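Local coordinates for protein-glutamine gamma-glutamyltransferase (Pagrus major, PDB 1G0D), which probably catalyses calcium-dependent cross-linking of proteins, joining peptide-bound glutamine to the amino group of lysine or to other primary amines with release of ammonia, at residues 559-564 / 578-583; 475-480 / 488-493; 508-513 / 540-545; 164-169 / 328-333; 322-327 / 517-522. All blocks are in the same frame, centred on the assembly; numbering follows the deposited sequence.

Contact 1: residues 559-564 / 578-583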
# COMPACT_ATOMS: atom_id res chain seq x y z
N ILE A 559 11.55 -3.03 20.58
CA ILE A 559 12.60 -2.62 21.48
C ILE A 559 13.88 -2.40 20.69
O ILE A 559 14.45 -3.33 20.13
CB ILE A 559 12.82 -3.69 22.59
CG1 ILE A 559 11.66 -3.61 23.61
CG2 ILE A 559 14.17 -3.47 23.29
CD1 ILE A 559 11.55 -4.80 24.49
N ARG A 560 14.34 -1.16 20.65
CA ARG A 560 15.56 -0.87 19.93
C ARG A 560 16.76 -1.03 20.86
O ARG A 560 16.87 -0.30 21.83
CB ARG A 560 15.51 0.56 19.40
CG ARG A 560 16.58 0.90 18.37
CD ARG A 560 16.22 2.22 17.73
NE ARG A 560 15.17 2.07 16.73
CZ ARG A 560 14.70 3.06 15.98
NH1 ARG A 560 13.74 2.83 15.09
NH2 ARG A 560 15.18 4.29 16.13
N VAL A 561 17.63 -1.99 20.59
CA VAL A 561 18.82 -2.20 21.40
C VAL A 561 20.00 -1.59 20.67
O VAL A 561 20.11 -1.74 19.46
CB VAL A 561 19.10 -3.69 21.61
CG1 VAL A 561 20.37 -3.89 22.43
CG2 VAL A 561 17.90 -4.33 22.29
N LYS A 562 20.86 -0.87 21.39
CA LYS A 562 22.05 -0.23 20.81
C LYS A 562 23.31 -0.59 21.59
O LYS A 562 23.27 -0.80 22.78
CB LYS A 562 21.91 1.28 20.79
CG LYS A 562 20.66 1.76 20.11
CD LYS A 562 20.63 3.28 20.06
CE LYS A 562 19.43 3.81 19.31
NZ LYS A 562 19.64 5.24 18.98
N ALA A 563 24.43 -0.67 20.92
CA ALA A 563 25.63 -1.01 21.65
C ALA A 563 26.72 -0.12 21.10
O ALA A 563 26.79 0.09 19.89
CB ALA A 563 25.99 -2.48 21.46
N LEU A 564 27.52 0.44 21.99
CA LEU A 564 28.62 1.31 21.60
C LEU A 564 29.85 0.61 22.11
O LEU A 564 29.84 0.04 23.20
CB LEU A 564 28.49 2.67 22.30
CG LEU A 564 28.89 3.97 21.62
CD1 LEU A 564 30.18 4.44 22.20
CD2 LEU A 564 28.96 3.81 20.12
N ALA A 578 19.85 -2.73 16.88
CA ALA A 578 18.98 -3.84 16.55
C ALA A 578 17.59 -3.50 17.03
O ALA A 578 17.44 -2.92 18.10
CB ALA A 578 19.46 -5.10 17.24
N ASN A 579 16.59 -3.81 16.23
CA ASN A 579 15.22 -3.54 16.64
C ASN A 579 14.59 -4.87 16.85
O ASN A 579 14.56 -5.69 15.93
CB ASN A 579 14.45 -2.80 15.58
CG ASN A 579 14.76 -1.35 15.58
OD1 ASN A 579 14.07 -0.57 16.24
ND2 ASN A 579 15.80 -0.97 14.86
N ILE A 580 14.09 -5.10 18.05
CA ILE A 580 13.49 -6.37 18.35
C ILE A 580 11.98 -6.33 18.35
O ILE A 580 11.38 -5.67 19.17
CB ILE A 580 13.98 -6.90 19.70
CG1 ILE A 580 15.50 -6.80 19.76
CG2 ILE A 580 13.55 -8.35 19.88
CD1 ILE A 580 16.11 -7.38 21.03
N PRO A 581 11.35 -6.99 17.37
CA PRO A 581 9.89 -7.02 17.35
C PRO A 581 9.40 -8.24 18.19
O PRO A 581 9.63 -9.40 17.83
CB PRO A 581 9.57 -7.12 15.86
CG PRO A 581 10.83 -7.59 15.21
CD PRO A 581 11.92 -7.66 16.20
N LEU A 582 8.77 -7.97 19.33
CA LEU A 582 8.28 -9.05 20.19
C LEU A 582 6.97 -9.57 19.57
O LEU A 582 6.06 -8.78 19.32
CB LEU A 582 8.05 -8.52 21.61
CG LEU A 582 9.18 -8.40 22.65
CD1 LEU A 582 10.48 -8.19 22.00
CD2 LEU A 582 8.93 -7.23 23.53
N SER A 583 6.88 -10.89 19.36
CA SER A 583 5.71 -11.51 18.71
C SER A 583 4.41 -11.64 19.48
O SER A 583 4.42 -11.70 20.69
CB SER A 583 6.06 -12.91 18.16
OG SER A 583 6.94 -13.66 18.98
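R560 NE meets N579 OD1 at 2.9 Å in an almost straight bond (176° at the hydrogen) that uses a lone pair in the carbonyl plane. The oxygen lies in the guanidinium plane, at its edge, while the amide plane stands nearly perpendicular to it, 84° away. The two side chains run alongside each other from a non-hydrogen-bonded pair; the bend of the arginine at chi3 (-78°) turns NE over to the amide. On the other sheet face V561 CG2 crosses I580 CD1 at 3.8 Å, and I559 CD1 reaches L582 CD2 at 3.7 Å just beyond the strand. Behind these contacts lies the antiparallel hairpin of strands 558-566 and 573-581. I559 and I580 exchange two backbone bonds, I580 N to I559 O measuring 2.8 Å; V561 and A578 exchange two more, V561 N to A578 O at 2.7 Å. Residues 578-581 are, by similarity, part of the GTP site. Further out, the guanidinium of R560 is fixed by S517 OG and N330 OD1 on NH1 and by a salt bridge from NH2 to D326, which also takes K562 NZ. The apolar face of V561 and I580 packs on I477, H479 and V490 of the facing sheet.

Contact 2: residues 475-480 / 488-493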
# COMPACT_ATOMS: atom_id res chain seq x y z
N LEU A 475 31.21 -5.63 16.64
CA LEU A 475 30.06 -5.59 17.55
C LEU A 475 28.82 -6.13 16.86
O LEU A 475 28.62 -5.89 15.68
CB LEU A 475 29.84 -4.13 17.99
CG LEU A 475 29.20 -3.75 19.34
CD1 LEU A 475 29.67 -4.63 20.48
CD2 LEU A 475 29.52 -2.31 19.62
N SER A 476 27.99 -6.87 17.59
CA SER A 476 26.77 -7.43 17.03
C SER A 476 25.78 -7.75 18.14
O SER A 476 26.19 -8.09 19.23
CB SER A 476 27.10 -8.71 16.25
OG SER A 476 27.36 -9.81 17.12
N ILE A 477 24.48 -7.61 17.86
CA ILE A 477 23.41 -7.89 18.83
C ILE A 477 22.63 -9.08 18.34
O ILE A 477 22.39 -9.19 17.14
CB ILE A 477 22.45 -6.68 18.99
CG1 ILE A 477 23.22 -5.48 19.53
CG2 ILE A 477 21.33 -6.99 19.95
CD1 ILE A 477 22.64 -4.18 19.12
N LYS A 478 22.21 -9.96 19.24
CA LYS A 478 21.48 -11.15 18.82
C LYS A 478 20.36 -11.53 19.74
O LYS A 478 20.43 -11.29 20.92
CB LYS A 478 22.43 -12.34 18.71
CG LYS A 478 23.85 -12.08 19.21
CD LYS A 478 24.87 -12.93 18.47
CE LYS A 478 26.16 -13.08 19.28
NZ LYS A 478 27.17 -13.94 18.59
N HIS A 479 19.31 -12.12 19.20
CA HIS A 479 18.19 -12.50 20.03
C HIS A 479 17.44 -13.71 19.48
O HIS A 479 17.49 -13.97 18.28
CB HIS A 479 17.24 -11.31 20.19
CG HIS A 479 16.47 -10.96 18.95
ND1 HIS A 479 16.49 -9.69 18.40
CD2 HIS A 479 15.60 -11.67 18.20
CE1 HIS A 479 15.67 -9.65 17.37
NE2 HIS A 479 15.11 -10.84 17.23
N ALA A 480 16.71 -14.41 20.36
CA ALA A 480 15.93 -15.60 19.99
C ALA A 480 14.48 -15.33 19.57
O ALA A 480 13.63 -16.20 19.76
CB ALA A 480 15.92 -16.60 21.14
N PHE A 488 13.42 -11.81 28.50
CA PHE A 488 14.36 -12.55 27.67
C PHE A 488 15.74 -11.95 27.69
O PHE A 488 15.95 -10.87 28.21
CB PHE A 488 13.86 -12.56 26.21
CG PHE A 488 13.56 -11.17 25.67
CD1 PHE A 488 12.29 -10.61 25.81
CD2 PHE A 488 14.56 -10.41 25.07
CE1 PHE A 488 12.02 -9.30 25.36
CE2 PHE A 488 14.30 -9.11 24.62
CZ PHE A 488 13.03 -8.56 24.77
N ASP A 489 16.68 -12.65 27.09
CA ASP A 489 18.03 -12.14 27.04
C ASP A 489 18.34 -11.78 25.61
O ASP A 489 17.80 -12.37 24.67
CB ASP A 489 19.03 -13.20 27.49
CG ASP A 489 18.66 -13.86 28.79
OD1 ASP A 489 19.07 -15.02 28.99
OD2 ASP A 489 17.97 -13.22 29.62
N VAL A 490 19.21 -10.78 25.46
CA VAL A 490 19.70 -10.30 24.17
C VAL A 490 21.22 -10.30 24.33
O VAL A 490 21.73 -9.66 25.23
CB VAL A 490 19.28 -8.83 23.89
CG1 VAL A 490 19.98 -8.34 22.65
CG2 VAL A 490 17.78 -8.72 23.71
N ILE A 491 21.94 -11.01 23.48
CA ILE A 491 23.39 -10.97 23.61
C ILE A 491 24.01 -9.89 22.74
O ILE A 491 23.56 -9.64 21.62
CB ILE A 491 24.04 -12.29 23.25
CG1 ILE A 491 23.48 -13.37 24.14
CG2 ILE A 491 25.52 -12.23 23.44
CD1 ILE A 491 22.39 -14.06 23.45
N VAL A 492 25.03 -9.24 23.30
CA VAL A 492 25.79 -8.21 22.60
C VAL A 492 27.17 -8.84 22.56
O VAL A 492 27.81 -8.99 23.59
CB VAL A 492 25.83 -6.88 23.42
CG1 VAL A 492 26.73 -5.86 22.73
CG2 VAL A 492 24.43 -6.31 23.54
N GLU A 493 27.63 -9.24 21.38
CA GLU A 493 28.92 -9.87 21.28
C GLU A 493 29.94 -9.02 20.57
O GLU A 493 29.70 -8.49 19.50
CB GLU A 493 28.77 -11.20 20.56
CG GLU A 493 30.08 -11.78 20.08
CD GLU A 493 29.93 -13.15 19.44
OE1 GLU A 493 30.14 -14.16 20.15
OE2 GLU A 493 29.60 -13.21 18.23
O HOH W 1 15.80 -13.63 22.96
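K478 and E493 meet on one face of an antiparallel beta hairpin, strands 473-479 and 488-496, whose first strand carries residues of the GTP site inferred by similarity. The lysine starts from a nearly eclipsed first torsion (chi1 7°), which puts its CG 4.0 Å from I491 CB; the extended chain beyond CG then carries CE to E493 CB at 3.5 Å and NZ on to the carboxylate. E493 rises to meet it with CG anti to the backbone N (chi1 165°). The resulting salt bridge, K478 NZ to E493 OE2, is 2.6 Å long, and the ammonium sits above the carboxylate plane, 73° out of it. K495 NZ is a second cation on OE2, so the carboxylate probably stays ionised. On the opposite face, apolar branches interlock across the strands: L475 CD1 lies 3.9 Å from V492 CG1, and I477 CG2 crosses V490 CG1. This side packs against V561, A563 and I580 of the facing sheet. Between the faces, backbone bonds pair S476 with E493 and K478 with I491; E493 N to S476 O is 2.8 Å, whereas the return bond from S476 N is weak. Toward the hairpin loop, where direct pairing gives out, a water accepts from A480 N at 2.9 Å and donates to D489 O at 2.9 Å.

Contact 3: residues 508-513 / 540-545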
# COMPACT_ATOMS: atom_id res chain seq x y z
N MET A 508 25.61 -0.32 26.57
CA MET A 508 24.42 -0.93 25.97
C MET A 508 23.14 -0.31 26.52
O MET A 508 23.04 -0.06 27.71
CB MET A 508 24.38 -2.41 26.27
CG MET A 508 25.71 -3.06 26.29
SD MET A 508 25.45 -4.63 27.09
CE MET A 508 26.79 -4.68 28.30
N LEU A 509 22.17 -0.05 25.65
CA LEU A 509 20.90 0.51 26.09
C LEU A 509 19.78 -0.23 25.42
O LEU A 509 19.94 -0.75 24.33
CB LEU A 509 20.70 1.96 25.69
CG LEU A 509 21.70 3.11 25.56
CD1 LEU A 509 22.79 2.82 24.52
CD2 LEU A 509 20.85 4.34 25.15
N ALA A 510 18.63 -0.24 26.04
CA ALA A 510 17.49 -0.90 25.47
C ALA A 510 16.33 0.04 25.76
O ALA A 510 16.01 0.29 26.93
CB ALA A 510 17.30 -2.23 26.12
N MET A 511 15.73 0.59 24.71
CA MET A 511 14.62 1.53 24.86
C MET A 511 13.50 1.10 23.96
O MET A 511 13.76 0.54 22.91
CB MET A 511 15.06 2.91 24.42
CG MET A 511 14.98 3.08 22.93
SD MET A 511 16.22 4.21 22.26
CE MET A 511 17.67 3.54 23.13
N ALA A 512 12.26 1.37 24.35
CA ALA A 512 11.11 1.01 23.52
C ALA A 512 11.10 2.00 22.35
O ALA A 512 11.64 3.11 22.45
CB ALA A 512 9.83 1.10 24.31
N VAL A 513 10.47 1.60 21.25
CA VAL A 513 10.44 2.42 20.03
C VAL A 513 9.14 2.18 19.21
O VAL A 513 8.36 1.25 19.50
CB VAL A 513 11.67 2.04 19.19
CG1 VAL A 513 11.25 1.33 17.95
CG2 VAL A 513 12.51 3.25 18.88
N GLU A 540 28.17 -10.42 26.21
CA GLU A 540 27.48 -9.84 27.35
C GLU A 540 26.00 -9.98 27.11
O GLU A 540 25.53 -9.95 25.97
CB GLU A 540 27.82 -8.36 27.52
CG GLU A 540 28.95 -8.10 28.49
CD GLU A 540 28.47 -7.95 29.91
OE1 GLU A 540 28.42 -8.98 30.61
OE2 GLU A 540 28.14 -6.82 30.32
N VAL A 541 25.25 -10.15 28.19
CA VAL A 541 23.81 -10.30 28.11
C VAL A 541 23.03 -9.17 28.79
O VAL A 541 23.46 -8.58 29.79
CB VAL A 541 23.39 -11.65 28.75
CG1 VAL A 541 21.89 -11.74 28.84
CG2 VAL A 541 23.95 -12.79 27.93
N MET A 542 21.87 -8.86 28.23
CA MET A 542 21.01 -7.85 28.78
C MET A 542 19.67 -8.51 28.91
O MET A 542 19.12 -8.95 27.92
CB MET A 542 20.93 -6.66 27.84
CG MET A 542 19.95 -5.57 28.27
SD MET A 542 20.16 -4.07 27.26
CE MET A 542 21.52 -4.60 26.14
N ARG A 543 19.15 -8.60 30.12
CA ARG A 543 17.87 -9.24 30.28
C ARG A 543 16.76 -8.25 30.39
O ARG A 543 16.71 -7.48 31.34
CB ARG A 543 17.85 -10.13 31.52
CG ARG A 543 16.52 -10.81 31.75
CD ARG A 543 16.70 -12.12 32.51
NE ARG A 543 15.43 -12.83 32.64
CZ ARG A 543 15.05 -13.84 31.86
NH1 ARG A 543 15.84 -14.26 30.88
NH2 ARG A 543 13.88 -14.43 32.07
N LEU A 544 15.89 -8.27 29.39
CA LEU A 544 14.72 -7.40 29.35
C LEU A 544 13.57 -8.19 29.98
O LEU A 544 13.46 -9.40 29.73
CB LEU A 544 14.43 -7.02 27.90
CG LEU A 544 15.23 -5.89 27.26
CD1 LEU A 544 15.36 -4.71 28.19
CD2 LEU A 544 16.57 -6.40 26.89
N HIS A 545 12.73 -7.52 30.78
CA HIS A 545 11.60 -8.16 31.48
C HIS A 545 10.25 -7.58 31.14
O HIS A 545 10.10 -6.37 30.97
CB HIS A 545 11.75 -8.04 32.99
CG HIS A 545 13.03 -8.61 33.50
ND1 HIS A 545 14.20 -7.89 33.55
CD2 HIS A 545 13.31 -9.83 34.01
CE1 HIS A 545 15.15 -8.64 34.06
NE2 HIS A 545 14.64 -9.82 34.36
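M508 and M542 lie antiparallel alongside one another between two facing sheets of a beta sandwich: strand 502-513 belongs to one, strand 536-544 to the other. The axes of the two short segments approach to 9.1 Å and run 23° from parallel, a separation bridged by side chains alone. M508 can be followed outward. Its CB rests 3.6 Å from M542 CE. CG, set anti to the carbonyl carbon, carries the chain onward to SD, which passes the same methyl, M542 CE, at 4.0 Å. Beyond the sulfur, CE lies against E540, 3.9 Å from E540 CB and nearer to its carboxylate oxygen OE2; the two side chains cross at about a right angle. The carboxylate itself is engaged by K526 NZ in a salt bridge, which leaves the methionine methyl beside an ion pair at the margin of the apolar layer. M542 comes from the facing strand with CG anti to the backbone N (chi1 175°) and stays extended through chi2, a shape that drives its thioether deep between the sheets, where V561 also touches it. V492 flanks M508 from strand 488-496, and F488 touches L544. The short side chain of A510 receives two partners: its CB touches M542 SD at 3.6 Å and L544 CD1 at 3.8 Å.

Contact 4: residues 164-169 / 328-333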
# COMPACT_ATOMS: atom_id res chain seq x y z
N MET A 164 6.48 -6.16 6.67
CA MET A 164 6.71 -5.28 7.79
C MET A 164 7.73 -5.88 8.68
O MET A 164 8.36 -6.86 8.30
CB MET A 164 5.43 -5.11 8.57
CG MET A 164 4.47 -4.27 7.81
SD MET A 164 2.90 -4.02 8.61
CE MET A 164 3.19 -4.62 10.27
N GLY A 165 7.88 -5.30 9.86
CA GLY A 165 8.87 -5.76 10.82
C GLY A 165 10.17 -4.98 10.67
O GLY A 165 10.13 -3.77 10.53
N THR A 166 11.31 -5.67 10.71
CA THR A 166 12.62 -5.06 10.55
C THR A 166 13.32 -5.82 9.42
O THR A 166 12.97 -6.97 9.14
CB THR A 166 13.44 -5.16 11.84
OG1 THR A 166 13.61 -6.54 12.19
CG2 THR A 166 12.74 -4.40 12.99
N TRP A 167 14.31 -5.21 8.78
CA TRP A 167 14.96 -5.85 7.63
C TRP A 167 15.62 -7.17 7.90
O TRP A 167 15.85 -7.94 6.96
CB TRP A 167 16.00 -4.94 7.03
CG TRP A 167 17.04 -4.64 7.99
CD1 TRP A 167 17.10 -3.56 8.80
CD2 TRP A 167 18.15 -5.46 8.32
NE1 TRP A 167 18.20 -3.64 9.62
CE2 TRP A 167 18.86 -4.81 9.34
CE3 TRP A 167 18.62 -6.68 7.86
CZ2 TRP A 167 20.01 -5.33 9.90
CZ3 TRP A 167 19.76 -7.20 8.41
CH2 TRP A 167 20.45 -6.53 9.42
N ASP A 168 15.95 -7.44 9.16
CA ASP A 168 16.59 -8.70 9.53
C ASP A 168 15.56 -9.64 10.12
O ASP A 168 15.85 -10.78 10.43
CB ASP A 168 17.71 -8.46 10.56
CG ASP A 168 17.27 -7.57 11.72
OD1 ASP A 168 16.24 -6.87 11.60
OD2 ASP A 168 17.97 -7.55 12.76
N TYR A 169 14.33 -9.16 10.26
CA TYR A 169 13.28 -9.96 10.86
C TYR A 169 11.96 -9.46 10.25
O TYR A 169 11.18 -8.76 10.89
CB TYR A 169 13.38 -9.76 12.38
CG TYR A 169 12.47 -10.59 13.28
CD1 TYR A 169 11.54 -11.49 12.77
CD2 TYR A 169 12.49 -10.39 14.67
CE1 TYR A 169 10.63 -12.18 13.63
CE2 TYR A 169 11.60 -11.06 15.53
CZ TYR A 169 10.66 -11.95 15.00
OH TYR A 169 9.76 -12.56 15.86
N SER A 328 16.26 6.78 10.77
CA SER A 328 15.53 5.95 9.84
C SER A 328 14.46 5.07 10.42
O SER A 328 14.66 4.45 11.46
CB SER A 328 16.51 5.09 9.05
OG SER A 328 17.52 5.89 8.45
N TRP A 329 13.34 5.02 9.72
CA TRP A 329 12.20 4.20 10.11
C TRP A 329 12.53 2.72 10.02
O TRP A 329 13.39 2.33 9.22
CB TRP A 329 11.03 4.51 9.18
CG TRP A 329 10.48 5.88 9.31
CD1 TRP A 329 11.12 6.99 9.81
CD2 TRP A 329 9.15 6.31 8.95
NE1 TRP A 329 10.27 8.08 9.77
CE2 TRP A 329 9.06 7.69 9.25
CE3 TRP A 329 8.03 5.65 8.41
CZ2 TRP A 329 7.88 8.42 9.01
CZ3 TRP A 329 6.86 6.39 8.17
CH2 TRP A 329 6.80 7.75 8.47
N ASN A 330 11.85 1.87 10.81
CA ASN A 330 12.13 0.43 10.75
C ASN A 330 11.78 -0.09 9.34
O ASN A 330 12.41 -1.01 8.81
CB ASN A 330 11.32 -0.32 11.80
CG ASN A 330 11.90 -0.21 13.21
OD1 ASN A 330 12.87 0.52 13.44
ND2 ASN A 330 11.30 -0.93 14.14
N PHE A 331 10.75 0.52 8.75
CA PHE A 331 10.31 0.19 7.39
C PHE A 331 9.35 1.27 6.99
O PHE A 331 8.90 2.06 7.80
CB PHE A 331 9.63 -1.20 7.30
CG PHE A 331 8.22 -1.24 7.84
CD1 PHE A 331 7.97 -1.64 9.16
CD2 PHE A 331 7.16 -0.84 7.06
CE1 PHE A 331 6.67 -1.64 9.69
CE2 PHE A 331 5.84 -0.83 7.59
CZ PHE A 331 5.60 -1.23 8.90
N HIS A 332 9.08 1.35 5.71
CA HIS A 332 8.15 2.33 5.21
C HIS A 332 7.63 1.79 3.91
O HIS A 332 8.39 1.27 3.10
CB HIS A 332 8.84 3.66 4.95
CG HIS A 332 7.97 4.65 4.25
ND1 HIS A 332 6.67 4.90 4.64
CD2 HIS A 332 8.21 5.48 3.20
CE1 HIS A 332 6.15 5.85 3.88
NE2 HIS A 332 7.07 6.22 2.99
N CYS A 333 6.33 1.94 3.71
CA CYS A 333 5.66 1.45 2.54
C CYS A 333 5.15 2.51 1.55
O CYS A 333 4.79 3.63 1.92
CB CYS A 333 4.46 0.63 2.98
SG CYS A 333 4.77 -0.70 4.09
O HOH W 2 9.14 -2.34 12.90
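The F331 ring carries M164 on one face: M164 CA stands above the ring centre, 4.1 Å from the centroid and 11° off the normal, a CH-pi contact. The methionine chain then runs outward over the rim, M164 CG coming 3.4 Å from F331 CZ. M164 SD lies obliquely, 4.9 Å from the F331 centroid, which makes a Met-aromatic contact. At the ring edge, near its plane, G165 O approaches F331 CD1 at 3.3 Å, and a water also lies in the plane. Y515, a residue important for catalytic activity, stacks on F331, and W273 touches both F331 and M164. F331 holds its ring between backbone N and carbonyl carbon (chi1 76°), directed at the 164-165 corner, where G165 takes a positive phi (93°). This corner opens a type I turn, T166 to Y169, closed by Y169 N to T166 O at 2.8 Å; T166 OG1 bonds D168 OD1 inside it. The turn abuts strand 329-339 near its corner at N330, in the papain-like catalytic core, where H332, next to F331, is the active-site histidine, bonded through NE2 to D355 and touching C272. The water joins the two segments in polar fashion, donating to G165 O and accepting from N330 ND2, each at 2.9 Å. T166 CG2 runs alongside the same amide, 3.9 Å from N330 ND2. The other end of that amide, N330 OD1, accepts from R560 NH1, so both ends of the group are engaged and its rotation is fixed.

Contact 5: residues 322-327 / 517-522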
# COMPACT_ATOMS: atom_id res chain seq x y z
N ARG A 322 14.57 16.81 23.89
CA ARG A 322 13.22 17.01 23.45
C ARG A 322 12.95 16.21 22.20
O ARG A 322 11.88 15.63 22.07
CB ARG A 322 12.97 18.50 23.19
CG ARG A 322 13.33 19.36 24.39
CD ARG A 322 13.25 20.82 24.08
NE ARG A 322 14.16 21.22 23.02
CZ ARG A 322 14.19 22.45 22.53
NH1 ARG A 322 13.36 23.37 23.00
NH2 ARG A 322 15.05 22.77 21.57
N GLN A 323 13.92 16.16 21.29
CA GLN A 323 13.71 15.46 20.04
C GLN A 323 13.60 13.97 20.29
O GLN A 323 14.52 13.35 20.82
CB GLN A 323 14.82 15.81 19.03
CG GLN A 323 14.41 17.00 18.05
CD GLN A 323 15.45 18.17 17.92
OE1 GLN A 323 16.64 17.96 17.59
NE2 GLN A 323 14.99 19.40 18.15
N ARG A 324 12.45 13.42 19.89
CA ARG A 324 12.10 12.02 20.07
C ARG A 324 12.40 11.09 18.93
O ARG A 324 12.50 9.90 19.14
CB ARG A 324 10.61 11.88 20.37
CG ARG A 324 10.25 12.24 21.78
CD ARG A 324 8.77 12.07 22.04
NE ARG A 324 8.38 10.67 22.08
CZ ARG A 324 7.15 10.25 21.81
NH1 ARG A 324 6.85 8.95 21.86
NH2 ARG A 324 6.22 11.13 21.50
N SER A 325 12.53 11.61 17.72
CA SER A 325 12.80 10.75 16.56
C SER A 325 14.22 10.26 16.49
O SER A 325 15.15 11.04 16.64
CB SER A 325 12.50 11.47 15.26
OG SER A 325 11.14 11.83 15.23
N ASP A 326 14.36 8.97 16.24
CA ASP A 326 15.65 8.29 16.16
C ASP A 326 16.00 7.77 14.74
O ASP A 326 15.96 6.57 14.43
CB ASP A 326 15.62 7.14 17.17
CG ASP A 326 16.99 6.69 17.57
OD1 ASP A 326 18.00 7.36 17.22
OD2 ASP A 326 17.05 5.65 18.26
N SER A 327 16.32 8.71 13.86
CA SER A 327 16.69 8.38 12.50
C SER A 327 15.69 7.54 11.70
O SER A 327 14.46 7.60 11.91
CB SER A 327 18.04 7.66 12.51
OG SER A 327 18.87 8.20 11.51
N SER A 517 10.36 5.17 14.23
CA SER A 517 11.45 5.68 15.05
C SER A 517 11.14 6.74 16.12
O SER A 517 11.95 7.63 16.37
CB SER A 517 12.54 6.18 14.10
OG SER A 517 13.25 5.08 13.58
N LEU A 518 9.99 6.65 16.75
CA LEU A 518 9.65 7.59 17.80
C LEU A 518 10.08 6.95 19.09
O LEU A 518 9.46 5.99 19.54
CB LEU A 518 8.15 7.82 17.84
CG LEU A 518 7.51 9.20 17.68
CD1 LEU A 518 8.34 10.08 16.83
CD2 LEU A 518 6.16 9.04 17.08
N ARG A 519 11.14 7.47 19.68
CA ARG A 519 11.68 6.99 20.94
C ARG A 519 10.62 7.08 22.04
O ARG A 519 9.91 8.08 22.15
CB ARG A 519 12.89 7.83 21.30
CG ARG A 519 13.80 7.19 22.31
CD ARG A 519 14.83 8.21 22.87
NE ARG A 519 14.20 9.35 23.55
CZ ARG A 519 14.42 10.63 23.24
NH1 ARG A 519 15.26 10.96 22.26
NH2 ARG A 519 13.79 11.59 23.93
N ARG A 520 10.48 6.01 22.83
CA ARG A 520 9.48 5.97 23.88
C ARG A 520 10.04 5.78 25.28
O ARG A 520 10.42 6.75 25.94
CB ARG A 520 8.46 4.90 23.58
CG ARG A 520 7.34 5.45 22.71
CD ARG A 520 6.43 4.40 22.17
NE ARG A 520 5.54 3.87 23.18
CZ ARG A 520 4.37 4.42 23.48
NH1 ARG A 520 3.60 3.89 24.42
NH2 ARG A 520 3.99 5.52 22.85
N GLY A 521 10.09 4.54 25.75
CA GLY A 521 10.62 4.32 27.08
C GLY A 521 11.98 3.60 27.23
O GLY A 521 12.10 2.41 26.92
N GLU A 522 12.99 4.33 27.73
CA GLU A 522 14.33 3.77 27.94
C GLU A 522 14.26 2.73 29.06
O GLU A 522 14.57 3.03 30.22
CB GLU A 522 15.30 4.90 28.31
CG GLU A 522 16.58 4.48 29.03
CD GLU A 522 17.63 3.89 28.10
OE1 GLU A 522 18.09 4.58 27.15
OE2 GLU A 522 18.01 2.72 28.34
O HOH W 3 16.63 10.67 19.47
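R324 lays one face of its guanidinium over L518 CG, off toward the rim, and turns its edge to the R519 carbonyl. NE and NH1 both donate to that one oxygen: R324 NE to R519 O at 3.0 Å, nearly along the C=O axis, and R324 NH1 to R519 O at 3.2 Å, from above the carbonyl plane. A bend at chi3 (71°) swings the group round to this position. R519 reciprocates, placing its guanidinium over R324 CA and donating from R519 NH1 to Q323 O at 2.9 Å, although Q323 O lies 30° out of the R519 guanidinium plane. Backbone bonds lie beneath: R519 N to R324 O and D326 N to S517 O, each 2.8 Å. They join two irregular loops through a single bridge at S325 and L518, tying the loop before strand 329-339 of the catalytic core to the one after strand 502-513 of the next domain. R324 NH1 and R520 NH2 share E237 OE2, which probably offsets their like charges. S517 CB comes close to S327 O, at 3.2 Å, while S517 OG bonds S328 O and R560 NH1.

Contacts 1, 2 and 3 are parts of one beta sandwich: contact 1 lies about 9 Å from contact 2 and about 7 Å from contact 3, centre to centre. I580 CG1 of contact 1 packs 3.3 Å from H479 ND1 of contact 2, bringing together two stretches of the GTP site inferred by similarity. Contact 5 ties the sandwich to the catalytic core, and contact 4, within the core, abuts contact 1. R560 NH1 lies 3.0 Å from N330 OD1 of contact 4 and 2.8 Å from S517 OG of contact 5; N330 is two residues before the active-site H332. A512 N meets G521 O at 2.8 Å, running contact 3 into contact 5.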